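PDB 3CRY: gamma-glutamyl cyclotransferase from Homo sapiens, which catalyses the formation of 5-oxoproline from gamma-glutamyl dipeptides, releasing the free amino acid, and may contribute to glutathione homeostasis. Local coordinates for residues Ala38-Val43 / Trp80-Lys85; Leu51-Ser56 / Gly67-Phe72. The protein carries 1 engineered substitution. All blocks are in the same frame, centred on the assembly; numbering follows the deposited sequence.

Contact 1: Ala38-Val43 / Trp80-Lys85; sequences AAFFCV and WGVVWK
A classic beta bulge interrupts the antiparallel pairing of Ala-38–Val-43 with Trp-80–Lys-85: Phe-41 and Cys-42 both stand opposite Val-83, and the register shifts by one residue between Phe-40 and Cys-42. The carbonyl O of Val-83 accepts two bonds, from Phe-41 N at 2.9 Å and from Cys-42 N at 3.2 Å, the first in the carbonyl plane and the second tilted 19° from it. Val-83 N returns a short bond to Cys-42 O (2.7 Å), while Ala-39 and Lys-85 exchange a reciprocal pair of backbone bonds. Both bulge side chains pack on Val-83: CD2 of Phe-41 lies alongside CG1 of Val-83 (3.8 Å), and Cys-42 SG, set between its own N and carbonyl carbon (chi1 68°), reaches Val-83 CB at 3.9 Å. Strand 39-46 is the middle one of the five-stranded antiparallel sheet; beyond its neighbour 77-87, strand 16-21, with Tyr-19 and Ala-21 of the inferred substrate site, pairs with Trp-84 and Val-82. The Trp-84 indole brings CE3 to 3.4 Å from Phe-40 N, and its NE1 is bonded to Asn-25 O. At the far end, the Val-43 and Trp-80 side chains cross at about a right angle, Val-43 CG1 lying 3.7 Å from Trp-80 CE3.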
loop_
_atom_site.group_PDB
_atom_site.type_symbol
_atom_site.label_atom_id
_atom_site.label_comp_id
_atom_site.label_asym_id
_atom_site.label_seq_id
_atom_site.Cartn_x
_atom_site.Cartn_y
_atom_site.Cartn_z
ATOM N N ALA A 38 4.738 -22.862 1.839
ATOM C CA ALA A 38 5.709 -21.753 1.846
ATOM C C ALA A 38 7.112 -22.293 2.129
ATOM O O ALA A 38 7.301 -23.132 3.017
ATOM C CB ALA A 38 5.329 -20.710 2.894
ATOM N N ALA A 39 8.092 -21.810 1.378
ATOM C CA ALA A 39 9.481 -22.216 1.575
ATOM C C ALA A 39 10.364 -21.005 1.853
ATOM O O ALA A 39 10.244 -19.965 1.183
ATOM C CB ALA A 39 9.981 -22.959 0.354
ATOM N N PHE A 40 11.240 -21.120 2.851
ATOM C CA PHE A 40 12.218 -20.060 3.127
ATOM C C PHE A 40 13.041 -19.767 1.875
ATOM O O PHE A 40 13.562 -20.690 1.239
ATOM C CB PHE A 40 13.169 -20.457 4.268
ATOM C CG PHE A 40 14.245 -19.420 4.549
ATOM C CD1 PHE A 40 13.984 -18.336 5.388
ATOM C CD2 PHE A 40 15.515 -19.523 3.958
ATOM C CE1 PHE A 40 14.981 -17.377 5.641
ATOM C CE2 PHE A 40 16.514 -18.559 4.201
ATOM C CZ PHE A 40 16.232 -17.475 5.042
ATOM N N PHE A 41 13.155 -18.476 1.543
ATOM C CA PHE A 41 13.937 -18.024 0.382
ATOM C C PHE A 41 15.177 -17.239 0.802
ATOM O O PHE A 41 16.289 -17.596 0.410
ATOM C CB PHE A 41 13.049 -17.228 -0.576
ATOM C CG PHE A 41 13.698 -16.878 -1.895
ATOM C CD1 PHE A 41 13.769 -17.823 -2.914
ATOM C CD2 PHE A 41 14.166 -15.588 -2.136
ATOM C CE1 PHE A 41 14.346 -17.501 -4.159
ATOM C CE2 PHE A 41 14.750 -15.252 -3.371
ATOM C CZ PHE A 41 14.838 -16.213 -4.385
ATOM N N CYS A 42 14.999 -16.167 1.583
ATOM C CA CYS A 42 16.156 -15.432 2.129
ATOM C C CYS A 42 15.716 -14.405 3.163
ATOM O O CYS A 42 14.520 -14.121 3.287
ATOM C CB CYS A 42 16.902 -14.716 1.006
ATOM S SG CYS A 42 16.017 -13.355 0.231
ATOM N N VAL A 43 16.695 -13.882 3.911
ATOM C CA VAL A 43 16.517 -12.730 4.787
ATOM C C VAL A 43 16.760 -11.481 3.943
ATOM O O VAL A 43 17.630 -11.482 3.071
ATOM C CB VAL A 43 17.544 -12.768 5.938
ATOM C CG1 VAL A 43 17.454 -11.511 6.801
ATOM C CG2 VAL A 43 17.302 -14.012 6.802
ATOM N N TRP A 80 13.728 -5.261 8.681
ATOM C CA TRP A 80 14.226 -6.562 8.223
ATOM C C TRP A 80 13.113 -7.596 8.268
ATOM O O TRP A 80 12.250 -7.558 9.152
ATOM C CB TRP A 80 15.389 -7.034 9.093
ATOM C CG TRP A 80 16.694 -6.326 8.775
ATOM C CD1 TRP A 80 17.152 -5.156 9.317
ATOM C CD2 TRP A 80 17.694 -6.765 7.852
ATOM N NE1 TRP A 80 18.390 -4.842 8.791
ATOM C CE2 TRP A 80 18.741 -5.813 7.886
ATOM C CE3 TRP A 80 17.813 -7.873 7.000
ATOM C CZ2 TRP A 80 19.890 -5.937 7.092
ATOM C CZ3 TRP A 80 18.969 -7.985 6.198
ATOM C CH2 TRP A 80 19.986 -7.022 6.270
ATOM N N GLY A 81 13.155 -8.543 7.339
ATOM C CA GLY A 81 12.146 -9.578 7.324
ATOM C C GLY A 81 12.633 -10.821 6.603
ATOM O O GLY A 81 13.808 -10.929 6.236
ATOM N N VAL A 82 11.700 -11.748 6.407
ATOM C CA VAL A 82 11.961 -13.028 5.741
ATOM C C VAL A 82 11.190 -13.041 4.430
ATOM O O VAL A 82 9.987 -12.734 4.412
ATOM C CB VAL A 82 11.494 -14.251 6.596
ATOM C CG1 VAL A 82 11.487 -15.557 5.742
ATOM C CG2 VAL A 82 12.393 -14.403 7.835
ATOM N N VAL A 83 11.893 -13.394 3.357
ATOM C CA VAL A 83 11.271 -13.619 2.049
ATOM C C VAL A 83 10.918 -15.102 1.938
ATOM O O VAL A 83 11.800 -15.982 2.073
ATOM C CB VAL A 83 12.175 -13.158 0.873
ATOM C CG1 VAL A 83 11.493 -13.443 -0.440
ATOM C CG2 VAL A 83 12.495 -11.634 1.002
ATOM N N TRP A 84 9.631 -15.360 1.695
ATOM C CA TRP A 84 9.101 -16.705 1.464
ATOM C C TRP A 84 8.773 -16.931 -0.008
ATOM O O TRP A 84 8.186 -16.063 -0.658
ATOM C CB TRP A 84 7.812 -16.927 2.278
ATOM C CG TRP A 84 8.003 -16.839 3.772
ATOM C CD1 TRP A 84 7.755 -15.752 4.561
ATOM C CD2 TRP A 84 8.490 -17.871 4.645
ATOM N NE1 TRP A 84 8.059 -16.037 5.874
ATOM C CE2 TRP A 84 8.510 -17.331 5.957
ATOM C CE3 TRP A 84 8.897 -19.207 4.447
ATOM C CZ2 TRP A 84 8.941 -18.081 7.086
ATOM C CZ3 TRP A 84 9.329 -19.953 5.565
ATOM C CH2 TRP A 84 9.351 -19.376 6.871
ATOM N N LYS A 85 9.122 -18.109 -0.529
ATOM C CA LYS A 85 8.701 -18.483 -1.883
ATOM C C LYS A 85 7.415 -19.292 -1.789
ATOM O O LYS A 85 7.344 -20.301 -1.060
ATOM C CB LYS A 85 9.788 -19.316 -2.564
ATOM C CG LYS A 85 9.514 -19.622 -4.036
ATOM C CD LYS A 85 10.687 -20.439 -4.572
ATOM C CE LYS A 85 10.775 -20.388 -6.079
ATOM N NZ LYS A 85 11.757 -21.425 -6.536
#

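Contact 2: Leu51-Ser56 / Gly67-Phe72; sequences LDFGNS and GIATIF
Two reciprocal pairs of backbone hydrogen bonds, Asp-52 with Thr-70 and Gly-54 with Ile-68, join Leu-51–Ser-56 to Gly-67–Phe-72 in antiparallel register, the strand axes making an angle of 125° and approaching to 4.5 Å. Gly-54 N meets Ile-68 O on a lone pair at 2.9 Å, whereas Thr-70 N stands above the carbonyl plane of Asp-52, off the lone pairs. Phe-53 CA comes within 3.2 Å of Ile-68 O in a CA-H...O contact. On the face with Leu-51 and Ala-69, the Phe-53 ring lies obliquely against the Ile-68–Ala-69 backbone: with CG anti to the carbonyl carbon (chi1 -62°), its CE2 reaches Ala-69 CB at 3.9 Å. The two strands form a beta hairpin, and the outer edge of 67-72 meets the inferred substrate-binding residue Tyr-139, whose OH accepts a bond from Ala-69 N and whose side chain touches Phe-53 and Ile-68. Across the other face, Asp-52 CB sits at the edge of the Phe-72 ring, 3.9 Å from CE2, with the carboxylate turned 82° to the ring plane; Asp-52 CB also lies 4.0 Å from Thr-70 CG2. The Asp-52 carboxylate is held by Tyr-130 OH at OD2, while OD1 takes a weak bond from Phe-53 N at 2.9 Å.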
loop_
_atom_site.group_PDB
_atom_site.type_symbol
_atom_site.label_atom_id
_atom_site.label_comp_id
_atom_site.label_asym_id
_atom_site.label_seq_id
_atom_site.Cartn_x
_atom_site.Cartn_y
_atom_site.Cartn_z
ATOM N N LEU A 51 8.760 -0.032 11.307
ATOM C CA LEU A 51 7.814 -0.998 11.877
ATOM C C LEU A 51 6.925 -0.317 12.935
ATOM O O LEU A 51 7.408 0.484 13.750
ATOM C CB LEU A 51 8.612 -2.153 12.525
ATOM C CG LEU A 51 7.832 -3.324 13.137
ATOM C CD1 LEU A 51 7.193 -4.183 12.063
ATOM C CD2 LEU A 51 8.758 -4.163 13.998
ATOM N N ASP A 52 5.634 -0.639 12.945
ATOM C CA ASP A 52 4.713 -0.101 13.944
ATOM C C ASP A 52 3.731 -1.228 14.287
ATOM O O ASP A 52 3.747 -2.300 13.650
ATOM C CB ASP A 52 3.973 1.137 13.406
ATOM C CG ASP A 52 3.285 1.962 14.491
ATOM O OD1 ASP A 52 3.523 1.766 15.712
ATOM O OD2 ASP A 52 2.466 2.820 14.098
ATOM N N PHE A 53 2.924 -1.009 15.325
ATOM C CA PHE A 53 1.861 -1.952 15.713
ATOM C C PHE A 53 0.579 -1.191 15.942
ATOM O O PHE A 53 0.597 -0.095 16.498
ATOM C CB PHE A 53 2.240 -2.765 16.983
ATOM C CG PHE A 53 3.466 -3.623 16.792
ATOM C CD1 PHE A 53 4.746 -3.059 16.874
ATOM C CD2 PHE A 53 3.349 -4.970 16.445
ATOM C CE1 PHE A 53 5.889 -3.836 16.652
ATOM C CE2 PHE A 53 4.490 -5.774 16.241
ATOM C CZ PHE A 53 5.770 -5.202 16.341
ATOM N N GLY A 54 -0.535 -1.774 15.512
ATOM C CA GLY A 54 -1.804 -1.097 15.723
ATOM C C GLY A 54 -3.045 -1.922 15.534
ATOM O O GLY A 54 -2.992 -3.120 15.217
ATOM N N ASN A 55 -4.160 -1.233 15.724
ATOM C CA ASN A 55 -5.494 -1.792 15.602
ATOM C C ASN A 55 -6.079 -1.287 14.293
ATOM O O ASN A 55 -6.465 -0.112 14.182
ATOM C CB ASN A 55 -6.340 -1.336 16.794
ATOM C CG ASN A 55 -5.827 -1.896 18.115
ATOM O OD1 ASN A 55 -5.249 -2.983 18.153
ATOM N ND2 ASN A 55 -6.010 -1.134 19.205
ATOM N N SER A 56 -6.113 -2.162 13.295
ATOM C CA SER A 56 -6.561 -1.739 11.968
ATOM C C SER A 56 -8.056 -1.461 12.022
ATOM O O SER A 56 -8.815 -2.228 12.616
ATOM C CB SER A 56 -6.239 -2.815 10.918
ATOM O OG SER A 56 -6.270 -2.252 9.612
ATOM N N GLY A 67 -2.001 -4.834 19.426
ATOM C CA GLY A 67 -1.698 -4.249 18.097
ATOM C C GLY A 67 -0.970 -5.272 17.247
ATOM O O GLY A 67 -0.132 -6.041 17.747
ATOM N N ILE A 68 -1.288 -5.309 15.958
ATOM C CA ILE A 68 -0.557 -6.224 15.054
ATOM C C ILE A 68 0.348 -5.412 14.109
ATOM O O ILE A 68 0.253 -4.159 14.046
ATOM C CB ILE A 68 -1.480 -7.223 14.323
ATOM C CG1 ILE A 68 -2.533 -6.498 13.480
ATOM C CG2 ILE A 68 -2.158 -8.197 15.352
ATOM C CD1 ILE A 68 -3.443 -7.468 12.675
ATOM N N ALA A 69 1.270 -6.103 13.440
ATOM C CA ALA A 69 2.375 -5.413 12.791
ATOM C C ALA A 69 1.957 -4.697 11.516
ATOM O O ALA A 69 1.167 -5.223 10.735
ATOM C CB ALA A 69 3.518 -6.397 12.473
ATOM N N THR A 70 2.545 -3.529 11.308
ATOM C CA THR A 70 2.416 -2.799 10.030
ATOM C C THR A 70 3.712 -2.045 9.735
ATOM O O THR A 70 4.615 -1.987 10.581
ATOM C CB THR A 70 1.175 -1.865 10.027
ATOM O OG1 THR A 70 0.982 -1.307 8.707
ATOM C CG2 THR A 70 1.359 -0.700 11.048
ATOM N N ILE A 71 3.826 -1.503 8.529
ATOM C CA ILE A 71 5.019 -0.715 8.140
ATOM C C ILE A 71 4.544 0.531 7.417
ATOM O O ILE A 71 3.443 0.549 6.825
ATOM C CB ILE A 71 6.012 -1.509 7.250
ATOM C CG1 ILE A 71 5.316 -2.056 5.981
ATOM C CG2 ILE A 71 6.676 -2.661 8.071
ATOM C CD1 ILE A 71 6.238 -2.794 4.975
ATOM N N PHE A 72 5.345 1.588 7.501
ATOM C CA PHE A 72 5.019 2.812 6.764
ATOM C C PHE A 72 6.291 3.503 6.282
ATOM O O PHE A 72 7.373 3.267 6.828
ATOM C CB PHE A 72 4.096 3.733 7.576
ATOM C CG PHE A 72 4.713 4.295 8.846
ATOM C CD1 PHE A 72 5.601 5.378 8.796
ATOM C CD2 PHE A 72 4.360 3.771 10.096
ATOM C CE1 PHE A 72 6.146 5.911 9.978
ATOM C CE2 PHE A 72 4.894 4.299 11.280
ATOM C CZ PHE A 72 5.783 5.362 11.225
#

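Overall arrangement
Contact 2 is nested within the chain loop that contact 1 closes: strand 39-46 leads into strand 49-56, and strand 68-74 into strand 77-87. Their centres lie about 20 Å apart, on opposite sides of the chain's centre, and their nearest atoms are about 7 Å apart without touching. Contact 1 belongs to the five-stranded antiparallel sheet and contact 2 to the separate three-stranded sheet, so the two successive strand connections carry the chain from one sheet to the other and back. Both border inferred substrate-binding residues: Gly-81 is near Phe-20, while Leu-51 and Ala-69 approach Tyr-22 and Tyr-139, consistent with both contacts bordering one substrate site.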